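Local coordinates for protein cleavage stimulation factor 77 (Encephalitozoon cuniculi, PDB 2UY1) that probably binds mRNA and, as in its relatives of the cleavage stimulation factor, probably takes part in processing pre-mRNA 3' ends, at residues E195-H199 and I226-K231; E214-F218 and I435-Y439; S220-I224 and Y251-M256; Q77-W82 and F200-Y204; R159-I163 and L178-E182. All blocks are in the same frame, centred on the assembly; numbering follows the deposited sequence.

The five contacts trace how helices both adjacent and distant in the chain are tied together in an elongated, almost wholly helical protein without a strand between them. Contacts 2 and 3 share helix 213-225; their centres lie about 11 Å apart, and Phe217 of the first packs on Tyr251 of the second. Contact 1 lies about 12 Å from contact 3, centre to centre. Helix 193-208 serves contacts 1 and 4, where Arg197 NH1 probably donates to Asn80 O over 2.8 Å. Contact 5 is enclosed by the loop that contact 4 closes, about 13 Å away between centres. Far apart in sequence, contacts 2 and 5 nonetheless touch: Ile435 N probably bonds to Asp180 OD1.

Contact 1 of 5, residues E195-H199 and I226-K231; sequences ESRMH and IGQKEK
Glu195 reaches across to Ile226 and Gln228 with an extended side chain. Its CB heads for the 226-231 segment, and with CG anti to the backbone N (chi1 178°) the chain continues outward. Glu195 CG meets the methyl CD1 of Ile226 at 4.0 Å, and the carboxylate carbon CD rests against the same methyl. At the tip, OE2 receives two N-H groups. Gln228 NE2 donates to Glu195 OE2 at 3.0 Å along an almost straight line (179°), approaching from above the carboxylate plane. One helical turn on, His199 NE2 donates to the anti lone pair of Glu195 OE2 at 3.1 Å; the acceptor lies in the imidazole plane. That bond and the one between ND1 and Tyr219 OH fix the rotation of the imidazole, leaving CE1 edge-on to Gln228 OE1. Gln228 is the N-cap of helix 229-242, after the Schellman motif at Gly227 that ends helix 213-225. The contact bridges helix 193-208 and the turn leading into helix 229-242, while helix 213-225 packs against both through Leu223.

Contact 2 of 5, residues E214-F218 and I435-Y439; sequences EVYFF and ILGRY
Tyr439 turns one edge of its ring toward the face of Phe217, an edge-to-face pair with planes at 71° and centroids 6.0 Å apart. Its own face is taken by Glu214, whose CG sits over the middle of the ring, 3.8 Å from the centroid, as a CH-pi contact. The aliphatic part of the glutamate, rather than its carboxylate, therefore does the packing. Phe217 in turn pushes its CE2 corner against the neighbouring backbone, 3.4 Å from Tyr439 N. Phe218 is sandwiched: Glu214 O lies above one face, off-centre, and Ile435 CG2 makes an off-centre CH-pi contact with the opposite one. The other branch of the isoleucine, Ile435 CG1, closes on Phe218 CD1 at 3.4 Å, its position anti to the backbone N (chi1 -170°) letting both branches bear on the same ring. Through one edge-to-face pair and aliphatic groups laid on rings, the axes of the two segments approach to 10.0 Å with 107° between their directions, docking helix 434-446 on the helical-repeat superhelix characteristic of the suppressor-of-forked family.

Contact 3 of 5, residues S220-I224 and Y251-M256; sequences SEYLI and YYGLVM
Tyr251 OH is held by two groups of the facing helix at once. It donates to Glu221 OE2 at 2.5 Å, a short bond that uses the anti lone pair of the carboxylate, and accepts from Ser220 OG at 2.6 Å. Both oxygens lie at the edge of the phenol, close to its plane, while the carboxylate is turned 72° from the ring. Glu221 manages this by bending: its chain folds at chi2 (-61°) and brings its end nearer to the tyrosine. Outside the two segments, its OE1 pairs with a basic side chain of another protein chain. Helix segments 220-224 and 251-255 run nearly parallel, 19° apart but with 13.7 Å between axes, with helix 229-242, which lies between them in the chain, packing Val236 on both Ser220 and Tyr251. A near-parallel run of alternate helices is what stacked HAT or TPR-like hairpins give, consistent with the family's place in the TPR clan. Next to this polar trio, Ile224 CD1 reaches Val255 CG1 at 3.7 Å. Met256 swings its CE methyl in beside it, 3.4 Å from Ser220 OG.

Contact 4 of 5, residues Q77-W82 and F200-Y204; sequences QFENYW and FIHNY
Phe200 and Tyr204 meet Trp82 because both carry CG anti to the backbone N, which sends their rings out from helix 193-208 in the same general direction, into the chain that follows helix 69-78. Trp82 answers with CG between its backbone N and carbonyl carbon (chi1 35°), which carries the indole round to meet both rings. Phe200 sets its edge toward the six-membered ring of Trp82, an offset edge-to-face pair with planes at 73° in which Phe200 CE2 comes within 3.5 Å of Trp82 CZ3. The indole then plays the other part: its own edge points at the face of Tyr204, planes at 84°. Tyr81 lies obliquely against both rings of the helix, and Tyr81 CB is packed tightly on Phe200 CZ at 3.3 Å. Backbone atoms of the type I turn Phe78-Tyr81 cover one face of Phe200. Polar ends meet at the border of this aromatic cluster. The hydroxyls of Tyr81 and Tyr204 share a weak hydrogen bond, and a water links Trp82 NE1, from which it accepts at 3.1 Å, to Tyr204 OH. Around the cluster, helix 47-57 reaches Phe78 and Tyr81 through Leu47, while helix 173-184 supplies Leu178 against Trp82 and Ile201, so that helix 193-208 joins the N-terminal helices to those following.

Contact 5 of 5, residues R159-I163 and L178-E182; sequences RYQQI and LIDLE
Ile163 packs its CG1 against two leucines of the facing helix, 3.6 Å from Leu181 CD2 and 4.0 Å from Leu178 CD1. Both leucines carry CG anti to the backbone N, which turns their branched ends to that neighbour, but they differ further out. Leu178 has an ordinary second torsion, whereas that of Leu181 is well away from a staggered value (chi2 94°). Leu181 spreads its two methyls over separate neighbours: CD2 to the isoleucine, and CD1 to Gln162 OE1, an unusually short approach whose exact geometry is doubtful. The extended chain of Gln162 crosses Leu181 at a slant, with CB and CD also close to that methyl. Charged side chains fold toward each other at the other edge. Glu182 bends at its second torsion and Arg159 kinks at chi3 (64°), bringing Arg159 NH2 to 3.4 Å from both OE1 and OE2 of Glu182, with the carboxylate carbon at the guanidinium edge. This salt bridge is long and its two hydrogen bonds weak, the two planes being strongly inclined. Arg197 is the stronger partner, its NE in a salt bridge with Glu182 OE1; the carboxylate thus receives two arginines, which probably favours its charged form. The contact pairs the consecutive helices 150-167 and 173-184, whose segments run roughly antiparallel, at 154°, with Pro119 of a loop packed on Arg159 and Ile163 and helix 193-208 covering Glu182 through Met198 and Ile201.

Contact 1 of 5, residues E195-H199 and I226-K231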
# COMPACT_ATOMS: atom_id res chain seq x y z
N GLU B 195 -4.74 -34.07 30.81
CA GLU B 195 -5.65 -33.05 31.32
C GLU B 195 -5.17 -32.40 32.65
O GLU B 195 -5.20 -31.18 32.78
CB GLU B 195 -7.05 -33.68 31.50
CG GLU B 195 -8.07 -32.71 32.10
CD GLU B 195 -9.48 -33.29 32.29
OE1 GLU B 195 -9.83 -34.31 31.63
OE2 GLU B 195 -10.24 -32.67 33.09
N SER B 196 -4.73 -33.23 33.60
CA SER B 196 -4.25 -32.79 34.90
C SER B 196 -3.02 -31.89 34.71
O SER B 196 -2.90 -30.77 35.24
CB SER B 196 -3.96 -34.04 35.74
OG SER B 196 -3.55 -33.72 37.05
N ARG B 197 -2.10 -32.38 33.88
CA ARG B 197 -0.94 -31.61 33.51
C ARG B 197 -1.30 -30.26 32.88
O ARG B 197 -0.63 -29.25 33.11
CB ARG B 197 -0.01 -32.39 32.57
CG ARG B 197 1.28 -31.56 32.17
CD ARG B 197 2.49 -32.45 31.82
NE ARG B 197 3.65 -31.66 31.43
CZ ARG B 197 4.56 -31.18 32.28
NH1 ARG B 197 4.44 -31.40 33.61
NH2 ARG B 197 5.58 -30.46 31.82
N MET B 198 -2.33 -30.26 32.04
CA MET B 198 -2.73 -29.07 31.27
C MET B 198 -3.44 -28.03 32.16
O MET B 198 -3.31 -26.80 31.96
CB MET B 198 -3.66 -29.49 30.10
CG MET B 198 -2.96 -30.19 28.90
SD MET B 198 -1.35 -29.49 28.46
CE MET B 198 -1.79 -27.80 28.02
N HIS B 199 -4.21 -28.51 33.13
CA HIS B 199 -4.85 -27.63 34.11
C HIS B 199 -3.78 -26.86 34.87
O HIS B 199 -3.85 -25.65 34.94
CB HIS B 199 -5.73 -28.42 35.08
CG HIS B 199 -7.02 -28.90 34.47
ND1 HIS B 199 -7.94 -28.05 33.89
CD2 HIS B 199 -7.57 -30.14 34.40
CE1 HIS B 199 -8.99 -28.74 33.48
NE2 HIS B 199 -8.79 -30.01 33.78
N ILE B 226 -12.06 -29.60 25.64
CA ILE B 226 -12.27 -30.81 26.47
C ILE B 226 -13.66 -30.99 27.01
O ILE B 226 -13.91 -31.90 27.79
CB ILE B 226 -11.22 -31.03 27.62
CG1 ILE B 226 -11.23 -29.93 28.68
CG2 ILE B 226 -9.86 -31.33 27.04
CD1 ILE B 226 -10.18 -30.23 29.79
N GLY B 227 -14.59 -30.17 26.54
CA GLY B 227 -15.97 -30.29 26.95
C GLY B 227 -16.23 -29.68 28.33
O GLY B 227 -17.20 -30.07 29.00
N GLN B 228 -15.37 -28.76 28.79
CA GLN B 228 -15.60 -28.10 30.10
C GLN B 228 -15.93 -26.60 29.97
O GLN B 228 -15.34 -25.76 30.67
CB GLN B 228 -14.44 -28.38 31.10
CG GLN B 228 -14.48 -29.75 31.73
CD GLN B 228 -13.14 -30.22 32.33
OE1 GLN B 228 -12.43 -29.49 33.06
NE2 GLN B 228 -12.79 -31.49 32.02
N LYS B 229 -16.89 -26.29 29.10
CA LYS B 229 -17.33 -24.93 28.85
C LYS B 229 -17.92 -24.16 30.04
O LYS B 229 -17.74 -22.95 30.12
CB LYS B 229 -18.30 -24.88 27.66
CG LYS B 229 -18.69 -23.47 27.26
CD LYS B 229 -19.17 -23.42 25.81
CE LYS B 229 -19.65 -22.05 25.39
NZ LYS B 229 -19.95 -22.07 23.90
N GLU B 230 -18.63 -24.83 30.93
CA GLU B 230 -19.06 -24.22 32.18
C GLU B 230 -17.85 -23.72 33.00
O GLU B 230 -17.86 -22.60 33.51
CB GLU B 230 -19.95 -25.18 32.99
CG GLU B 230 -21.40 -25.17 32.53
CD GLU B 230 -22.14 -26.47 32.89
OE1 GLU B 230 -22.57 -26.64 34.07
OE2 GLU B 230 -22.30 -27.33 31.99
N LYS B 231 -16.80 -24.55 33.11
CA LYS B 231 -15.55 -24.10 33.77
C LYS B 231 -14.91 -22.96 32.97
O LYS B 231 -14.41 -22.01 33.56
CB LYS B 231 -14.57 -25.28 34.00
CG LYS B 231 -13.36 -24.96 34.91
CD LYS B 231 -12.57 -26.22 35.37
CE LYS B 231 -11.12 -25.89 35.78
NZ LYS B 231 -10.87 -24.49 36.42

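Contact 2 of 5, residues E214-F218 and I435-Y439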
# COMPACT_ATOMS: atom_id res chain seq x y z
N GLU B 214 -5.19 -12.49 27.47
CA GLU B 214 -4.87 -13.63 26.57
C GLU B 214 -4.85 -14.93 27.32
O GLU B 214 -5.31 -15.92 26.83
CB GLU B 214 -3.50 -13.46 25.92
CG GLU B 214 -3.44 -12.33 24.98
CD GLU B 214 -2.72 -11.10 25.51
OE1 GLU B 214 -3.04 -10.60 26.62
OE2 GLU B 214 -1.85 -10.59 24.74
N VAL B 215 -4.30 -14.92 28.53
CA VAL B 215 -4.18 -16.13 29.32
C VAL B 215 -5.54 -16.77 29.58
O VAL B 215 -5.69 -17.99 29.53
CB VAL B 215 -3.49 -15.86 30.67
CG1 VAL B 215 -2.02 -15.52 30.46
CG2 VAL B 215 -4.20 -14.73 31.41
N TYR B 216 -6.53 -15.93 29.85
CA TYR B 216 -7.89 -16.39 30.18
C TYR B 216 -8.52 -16.97 28.94
O TYR B 216 -9.22 -17.98 29.02
CB TYR B 216 -8.73 -15.24 30.76
CG TYR B 216 -8.13 -14.69 32.02
CD1 TYR B 216 -8.48 -15.21 33.28
CD2 TYR B 216 -7.14 -13.69 31.97
CE1 TYR B 216 -7.87 -14.73 34.48
CE2 TYR B 216 -6.53 -13.21 33.14
CZ TYR B 216 -6.90 -13.74 34.37
OH TYR B 216 -6.34 -13.24 35.53
N PHE B 217 -8.30 -16.33 27.79
CA PHE B 217 -8.79 -16.89 26.51
C PHE B 217 -8.11 -18.25 26.21
O PHE B 217 -8.77 -19.15 25.70
CB PHE B 217 -8.61 -15.89 25.35
CG PHE B 217 -8.79 -16.52 23.94
CD1 PHE B 217 -10.02 -16.47 23.31
CD2 PHE B 217 -7.71 -17.18 23.29
CE1 PHE B 217 -10.19 -17.02 22.00
CE2 PHE B 217 -7.85 -17.78 22.02
CZ PHE B 217 -9.11 -17.73 21.37
N PHE B 218 -6.79 -18.39 26.47
CA PHE B 218 -6.07 -19.66 26.22
C PHE B 218 -6.72 -20.84 26.96
O PHE B 218 -7.04 -21.88 26.37
CB PHE B 218 -4.62 -19.65 26.69
CG PHE B 218 -3.70 -18.66 26.00
CD1 PHE B 218 -3.97 -18.12 24.74
CD2 PHE B 218 -2.49 -18.35 26.61
CE1 PHE B 218 -3.08 -17.21 24.12
CE2 PHE B 218 -1.60 -17.48 26.00
CZ PHE B 218 -1.91 -16.89 24.76
N ILE B 435 -2.05 -21.37 19.98
CA ILE B 435 -3.16 -20.77 20.72
C ILE B 435 -3.15 -19.23 20.70
O ILE B 435 -4.21 -18.57 20.83
CB ILE B 435 -3.29 -21.37 22.17
CG1 ILE B 435 -4.61 -20.89 22.81
CG2 ILE B 435 -2.03 -21.06 23.02
CD1 ILE B 435 -5.83 -21.71 22.41
N LEU B 436 -1.98 -18.63 20.51
CA LEU B 436 -1.91 -17.18 20.28
C LEU B 436 -2.43 -16.79 18.88
O LEU B 436 -3.08 -15.79 18.71
CB LEU B 436 -0.48 -16.70 20.47
CG LEU B 436 -0.11 -15.20 20.51
CD1 LEU B 436 -0.94 -14.38 21.47
CD2 LEU B 436 1.37 -15.06 20.85
N GLY B 437 -2.10 -17.60 17.88
CA GLY B 437 -2.78 -17.61 16.58
C GLY B 437 -4.28 -17.57 16.69
O GLY B 437 -4.93 -16.72 16.05
N ARG B 438 -4.84 -18.46 17.51
CA ARG B 438 -6.28 -18.53 17.75
C ARG B 438 -6.84 -17.22 18.32
O ARG B 438 -7.88 -16.73 17.89
CB ARG B 438 -6.62 -19.73 18.65
CG ARG B 438 -6.57 -21.03 17.89
CD ARG B 438 -6.61 -22.25 18.79
NE ARG B 438 -6.30 -23.48 18.04
CZ ARG B 438 -7.19 -24.28 17.43
NH1 ARG B 438 -8.50 -23.99 17.43
NH2 ARG B 438 -6.78 -25.39 16.82
N TYR B 439 -6.15 -16.68 19.32
CA TYR B 439 -6.48 -15.42 19.93
C TYR B 439 -6.53 -14.34 18.88
O TYR B 439 -7.48 -13.59 18.88
CB TYR B 439 -5.43 -15.04 21.00
CG TYR B 439 -5.52 -13.59 21.47
CD1 TYR B 439 -6.49 -13.18 22.39
CD2 TYR B 439 -4.63 -12.64 20.97
CE1 TYR B 439 -6.56 -11.88 22.81
CE2 TYR B 439 -4.70 -11.35 21.38
CZ TYR B 439 -5.68 -10.96 22.28
OH TYR B 439 -5.71 -9.64 22.70

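Contact 3 of 5, residues S220-I224 and Y251-M256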
# COMPACT_ATOMS: atom_id res chain seq x y z
N SER B 220 -9.76 -20.82 28.57
CA SER B 220 -11.15 -20.96 28.17
C SER B 220 -11.26 -21.89 26.94
O SER B 220 -12.10 -22.81 26.91
CB SER B 220 -11.73 -19.56 27.85
OG SER B 220 -13.04 -19.67 27.26
N GLU B 221 -10.40 -21.63 25.95
CA GLU B 221 -10.40 -22.39 24.69
C GLU B 221 -10.00 -23.83 24.94
O GLU B 221 -10.67 -24.71 24.47
CB GLU B 221 -9.49 -21.78 23.64
CG GLU B 221 -10.08 -20.54 22.91
CD GLU B 221 -11.37 -20.79 22.14
OE1 GLU B 221 -11.34 -21.44 21.07
OE2 GLU B 221 -12.43 -20.29 22.58
N TYR B 222 -8.96 -24.04 25.74
CA TYR B 222 -8.59 -25.39 26.15
C TYR B 222 -9.77 -26.11 26.80
O TYR B 222 -10.09 -27.25 26.45
CB TYR B 222 -7.39 -25.37 27.09
CG TYR B 222 -7.18 -26.73 27.70
CD1 TYR B 222 -6.66 -27.77 26.93
CD2 TYR B 222 -7.53 -26.99 29.02
CE1 TYR B 222 -6.45 -29.06 27.47
CE2 TYR B 222 -7.33 -28.26 29.58
CZ TYR B 222 -6.80 -29.28 28.80
OH TYR B 222 -6.62 -30.55 29.33
N LEU B 223 -10.42 -25.43 27.73
CA LEU B 223 -11.51 -26.01 28.50
C LEU B 223 -12.70 -26.35 27.63
O LEU B 223 -13.34 -27.37 27.85
CB LEU B 223 -11.97 -25.05 29.59
CG LEU B 223 -11.11 -25.11 30.85
CD1 LEU B 223 -11.60 -24.00 31.79
CD2 LEU B 223 -11.08 -26.49 31.56
N ILE B 224 -12.96 -25.51 26.62
CA ILE B 224 -14.07 -25.70 25.67
C ILE B 224 -13.80 -26.97 24.84
O ILE B 224 -14.69 -27.74 24.54
CB ILE B 224 -14.28 -24.45 24.77
CG1 ILE B 224 -14.86 -23.27 25.57
CG2 ILE B 224 -15.14 -24.75 23.54
CD1 ILE B 224 -15.25 -22.01 24.71
N TYR B 251 -15.68 -11.61 23.73
CA TYR B 251 -15.62 -13.05 23.73
C TYR B 251 -16.64 -13.70 24.72
O TYR B 251 -17.35 -14.64 24.40
CB TYR B 251 -14.20 -13.42 24.10
CG TYR B 251 -13.90 -14.90 24.28
CD1 TYR B 251 -13.55 -15.70 23.17
CD2 TYR B 251 -13.88 -15.48 25.55
CE1 TYR B 251 -13.23 -17.06 23.32
CE2 TYR B 251 -13.55 -16.88 25.69
CZ TYR B 251 -13.22 -17.63 24.58
OH TYR B 251 -12.89 -18.97 24.71
N TYR B 252 -16.68 -13.19 25.93
CA TYR B 252 -17.78 -13.54 26.87
C TYR B 252 -19.18 -13.35 26.26
O TYR B 252 -19.95 -14.26 26.20
CB TYR B 252 -17.61 -12.69 28.15
CG TYR B 252 -18.49 -13.12 29.35
CD1 TYR B 252 -18.32 -14.36 29.97
CD2 TYR B 252 -19.45 -12.24 29.87
CE1 TYR B 252 -19.15 -14.74 31.08
CE2 TYR B 252 -20.28 -12.59 30.96
CZ TYR B 252 -20.12 -13.84 31.56
OH TYR B 252 -20.94 -14.18 32.68
N GLY B 253 -19.50 -12.19 25.71
CA GLY B 253 -20.85 -12.01 25.17
C GLY B 253 -21.15 -13.05 24.09
O GLY B 253 -22.16 -13.75 24.13
N LEU B 254 -20.23 -13.18 23.13
CA LEU B 254 -20.50 -14.03 21.99
C LEU B 254 -20.36 -15.53 22.27
O LEU B 254 -21.19 -16.32 21.83
CB LEU B 254 -19.63 -13.64 20.79
CG LEU B 254 -19.93 -14.35 19.46
CD1 LEU B 254 -21.36 -14.16 18.92
CD2 LEU B 254 -18.84 -13.92 18.42
N VAL B 255 -19.28 -15.94 22.91
CA VAL B 255 -18.94 -17.37 23.00
C VAL B 255 -19.73 -18.02 24.16
O VAL B 255 -20.15 -19.19 24.09
CB VAL B 255 -17.42 -17.54 23.21
CG1 VAL B 255 -17.03 -18.92 23.78
CG2 VAL B 255 -16.65 -17.25 21.90
N MET B 256 -19.94 -17.23 25.20
CA MET B 256 -20.64 -17.71 26.42
C MET B 256 -22.10 -17.25 26.50
O MET B 256 -22.73 -17.48 27.54
CB MET B 256 -19.90 -17.22 27.65
CG MET B 256 -18.44 -17.46 27.58
SD MET B 256 -18.15 -19.20 27.66
CE MET B 256 -16.35 -19.27 27.70

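Contact 4 of 5, residues Q77-W82 and F200-Y204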
# COMPACT_ATOMS: atom_id res chain seq x y z
N GLN B 77 -0.71 -29.86 44.15
CA GLN B 77 -0.78 -28.64 43.36
C GLN B 77 0.36 -28.48 42.36
O GLN B 77 0.11 -28.13 41.20
CB GLN B 77 -0.82 -27.41 44.25
CG GLN B 77 -1.43 -26.21 43.54
CD GLN B 77 -2.91 -26.08 43.81
OE1 GLN B 77 -3.59 -27.07 44.08
NE2 GLN B 77 -3.41 -24.85 43.79
N PHE B 78 1.60 -28.75 42.80
CA PHE B 78 2.78 -28.45 42.03
C PHE B 78 3.58 -29.66 41.50
O PHE B 78 4.75 -29.50 41.18
CB PHE B 78 3.69 -27.50 42.80
CG PHE B 78 3.04 -26.16 43.13
CD1 PHE B 78 3.12 -25.09 42.22
CD2 PHE B 78 2.35 -25.99 44.31
CE1 PHE B 78 2.53 -23.86 42.51
CE2 PHE B 78 1.77 -24.77 44.60
CZ PHE B 78 1.85 -23.70 43.67
N GLU B 79 2.97 -30.84 41.40
CA GLU B 79 3.69 -32.05 40.95
C GLU B 79 4.15 -31.97 39.47
O GLU B 79 5.12 -32.62 39.07
CB GLU B 79 2.88 -33.34 41.17
CG GLU B 79 1.57 -33.45 40.32
CD GLU B 79 0.76 -34.68 40.63
OE1 GLU B 79 -0.50 -34.62 40.58
OE2 GLU B 79 1.38 -35.72 40.95
N ASN B 80 3.43 -31.20 38.67
CA ASN B 80 3.73 -31.11 37.23
C ASN B 80 4.69 -29.96 36.92
O ASN B 80 5.05 -29.77 35.76
CB ASN B 80 2.42 -30.92 36.45
CG ASN B 80 1.70 -32.22 36.19
OD1 ASN B 80 2.15 -33.03 35.38
ND2 ASN B 80 0.57 -32.43 36.86
N TYR B 81 5.07 -29.22 37.97
CA TYR B 81 5.87 -27.98 37.87
C TYR B 81 7.34 -28.19 37.62
O TYR B 81 7.99 -29.01 38.29
CB TYR B 81 5.68 -27.16 39.14
CG TYR B 81 6.29 -25.77 39.19
CD1 TYR B 81 6.28 -24.91 38.08
CD2 TYR B 81 6.80 -25.30 40.39
CE1 TYR B 81 6.83 -23.63 38.18
CE2 TYR B 81 7.31 -24.04 40.49
CZ TYR B 81 7.33 -23.21 39.39
OH TYR B 81 7.85 -21.96 39.59
N TRP B 82 7.87 -27.41 36.67
CA TRP B 82 9.26 -27.45 36.24
C TRP B 82 10.22 -26.87 37.26
O TRP B 82 11.40 -26.83 37.03
CB TRP B 82 9.46 -26.67 34.92
CG TRP B 82 8.54 -25.43 34.82
CD1 TRP B 82 8.85 -24.14 35.16
CD2 TRP B 82 7.15 -25.41 34.41
NE1 TRP B 82 7.75 -23.32 34.96
CE2 TRP B 82 6.70 -24.07 34.51
CE3 TRP B 82 6.25 -26.41 33.97
CZ2 TRP B 82 5.38 -23.70 34.18
CZ3 TRP B 82 4.95 -26.04 33.65
CH2 TRP B 82 4.53 -24.68 33.76
N PHE B 200 -2.75 -27.56 35.36
CA PHE B 200 -1.67 -26.91 36.12
C PHE B 200 -1.03 -25.81 35.30
O PHE B 200 -0.83 -24.69 35.79
CB PHE B 200 -0.57 -27.90 36.57
CG PHE B 200 0.67 -27.21 37.00
CD1 PHE B 200 0.78 -26.71 38.30
CD2 PHE B 200 1.69 -26.98 36.12
CE1 PHE B 200 1.91 -26.03 38.68
CE2 PHE B 200 2.85 -26.29 36.50
CZ PHE B 200 2.96 -25.83 37.77
N ILE B 201 -0.66 -26.15 34.06
CA ILE B 201 0.05 -25.21 33.18
C ILE B 201 -0.79 -23.95 32.97
O ILE B 201 -0.28 -22.86 33.16
CB ILE B 201 0.52 -25.92 31.84
CG1 ILE B 201 1.72 -26.86 32.15
CG2 ILE B 201 0.82 -24.94 30.73
CD1 ILE B 201 2.34 -27.59 30.93
N HIS B 202 -2.07 -24.09 32.62
CA HIS B 202 -2.95 -22.93 32.37
C HIS B 202 -3.20 -22.10 33.66
O HIS B 202 -3.19 -20.87 33.63
CB HIS B 202 -4.32 -23.37 31.82
CG HIS B 202 -4.30 -23.78 30.37
ND1 HIS B 202 -4.18 -25.10 29.97
CD2 HIS B 202 -4.39 -23.05 29.24
CE1 HIS B 202 -4.16 -25.16 28.65
NE2 HIS B 202 -4.30 -23.93 28.18
N ASN B 203 -3.41 -22.77 34.79
CA ASN B 203 -3.60 -22.04 36.05
C ASN B 203 -2.34 -21.33 36.50
O ASN B 203 -2.40 -20.17 36.93
CB ASN B 203 -4.06 -22.97 37.16
CG ASN B 203 -5.52 -23.24 37.09
OD1 ASN B 203 -5.95 -24.37 36.85
ND2 ASN B 203 -6.31 -22.20 37.27
N TYR B 204 -1.20 -22.02 36.44
CA TYR B 204 0.09 -21.37 36.76
C TYR B 204 0.28 -20.17 35.84
O TYR B 204 0.69 -19.13 36.29
CB TYR B 204 1.26 -22.34 36.58
CG TYR B 204 2.61 -21.74 36.89
CD1 TYR B 204 3.08 -21.71 38.22
CD2 TYR B 204 3.42 -21.20 35.89
CE1 TYR B 204 4.30 -21.17 38.54
CE2 TYR B 204 4.68 -20.65 36.23
CZ TYR B 204 5.09 -20.64 37.58
OH TYR B 204 6.31 -20.14 38.00
O HOH W 1 8.04 -20.55 36.27

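Contact 5 of 5, residues R159-I163 and L178-E182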
# COMPACT_ATOMS: atom_id res chain seq x y z
N ARG B 159 12.57 -33.59 27.48
CA ARG B 159 11.45 -32.66 27.44
C ARG B 159 11.81 -31.29 28.03
O ARG B 159 11.61 -30.26 27.37
CB ARG B 159 10.21 -33.30 28.09
CG ARG B 159 9.42 -34.20 27.13
CD ARG B 159 8.28 -34.97 27.85
NE ARG B 159 7.23 -34.09 28.42
CZ ARG B 159 6.44 -34.42 29.45
NH1 ARG B 159 6.55 -35.59 30.06
NH2 ARG B 159 5.53 -33.55 29.88
N TYR B 160 12.39 -31.29 29.24
CA TYR B 160 12.85 -30.08 29.91
C TYR B 160 13.81 -29.22 29.07
O TYR B 160 13.97 -28.01 29.33
CB TYR B 160 13.47 -30.39 31.27
CG TYR B 160 13.84 -29.14 32.02
CD1 TYR B 160 12.85 -28.21 32.40
CD2 TYR B 160 15.17 -28.84 32.34
CE1 TYR B 160 13.16 -27.02 33.07
CE2 TYR B 160 15.49 -27.65 33.01
CZ TYR B 160 14.47 -26.76 33.37
OH TYR B 160 14.76 -25.61 34.04
N GLN B 161 14.44 -29.83 28.07
CA GLN B 161 15.27 -29.09 27.11
C GLN B 161 14.43 -28.14 26.29
O GLN B 161 14.78 -26.96 26.17
CB GLN B 161 16.02 -30.03 26.17
CG GLN B 161 17.05 -30.96 26.81
CD GLN B 161 17.38 -32.15 25.91
OE1 GLN B 161 16.80 -32.30 24.82
NE2 GLN B 161 18.29 -32.99 26.36
N GLN B 162 13.34 -28.65 25.71
CA GLN B 162 12.39 -27.85 24.92
C GLN B 162 11.67 -26.77 25.74
O GLN B 162 11.27 -25.74 25.18
CB GLN B 162 11.36 -28.73 24.19
CG GLN B 162 11.98 -29.84 23.31
CD GLN B 162 11.03 -30.33 22.18
OE1 GLN B 162 9.86 -30.68 22.42
NE2 GLN B 162 11.56 -30.38 20.95
N ILE B 163 11.51 -27.03 27.05
CA ILE B 163 10.77 -26.18 28.00
C ILE B 163 11.67 -25.09 28.59
O ILE B 163 11.26 -23.93 28.73
CB ILE B 163 10.12 -27.07 29.14
CG1 ILE B 163 8.99 -27.94 28.58
CG2 ILE B 163 9.55 -26.23 30.29
CD1 ILE B 163 8.53 -29.03 29.55
N LEU B 178 4.62 -22.82 25.34
CA LEU B 178 4.58 -23.95 26.28
C LEU B 178 3.30 -24.76 26.16
O LEU B 178 3.34 -26.00 26.04
CB LEU B 178 4.81 -23.48 27.73
CG LEU B 178 4.71 -24.50 28.90
CD1 LEU B 178 5.89 -25.50 28.88
CD2 LEU B 178 4.65 -23.81 30.26
N ILE B 179 2.16 -24.07 26.21
CA ILE B 179 0.85 -24.68 26.02
C ILE B 179 0.80 -25.56 24.77
O ILE B 179 0.43 -26.75 24.87
CB ILE B 179 -0.30 -23.61 25.97
CG1 ILE B 179 -0.63 -23.13 27.38
CG2 ILE B 179 -1.59 -24.18 25.28
CD1 ILE B 179 -1.44 -21.83 27.43
N ASP B 180 1.16 -24.97 23.63
CA ASP B 180 1.17 -25.69 22.33
C ASP B 180 2.06 -26.95 22.32
O ASP B 180 1.65 -27.99 21.82
CB ASP B 180 1.62 -24.77 21.20
CG ASP B 180 0.71 -23.57 20.99
OD1 ASP B 180 -0.54 -23.71 21.07
OD2 ASP B 180 1.28 -22.48 20.75
N LEU B 181 3.28 -26.83 22.84
CA LEU B 181 4.22 -27.95 22.99
C LEU B 181 3.63 -29.11 23.80
O LEU B 181 3.75 -30.27 23.39
CB LEU B 181 5.57 -27.48 23.61
CG LEU B 181 6.55 -28.53 24.21
CD1 LEU B 181 7.55 -28.94 23.20
CD2 LEU B 181 7.27 -28.01 25.45
N GLU B 182 3.01 -28.80 24.96
CA GLU B 182 2.35 -29.79 25.83
C GLU B 182 1.06 -30.37 25.27
O GLU B 182 0.72 -31.53 25.55
CB GLU B 182 2.06 -29.20 27.22
CG GLU B 182 3.28 -29.05 28.14
CD GLU B 182 3.97 -30.38 28.51
OE1 GLU B 182 3.29 -31.44 28.54
OE2 GLU B 182 5.18 -30.35 28.78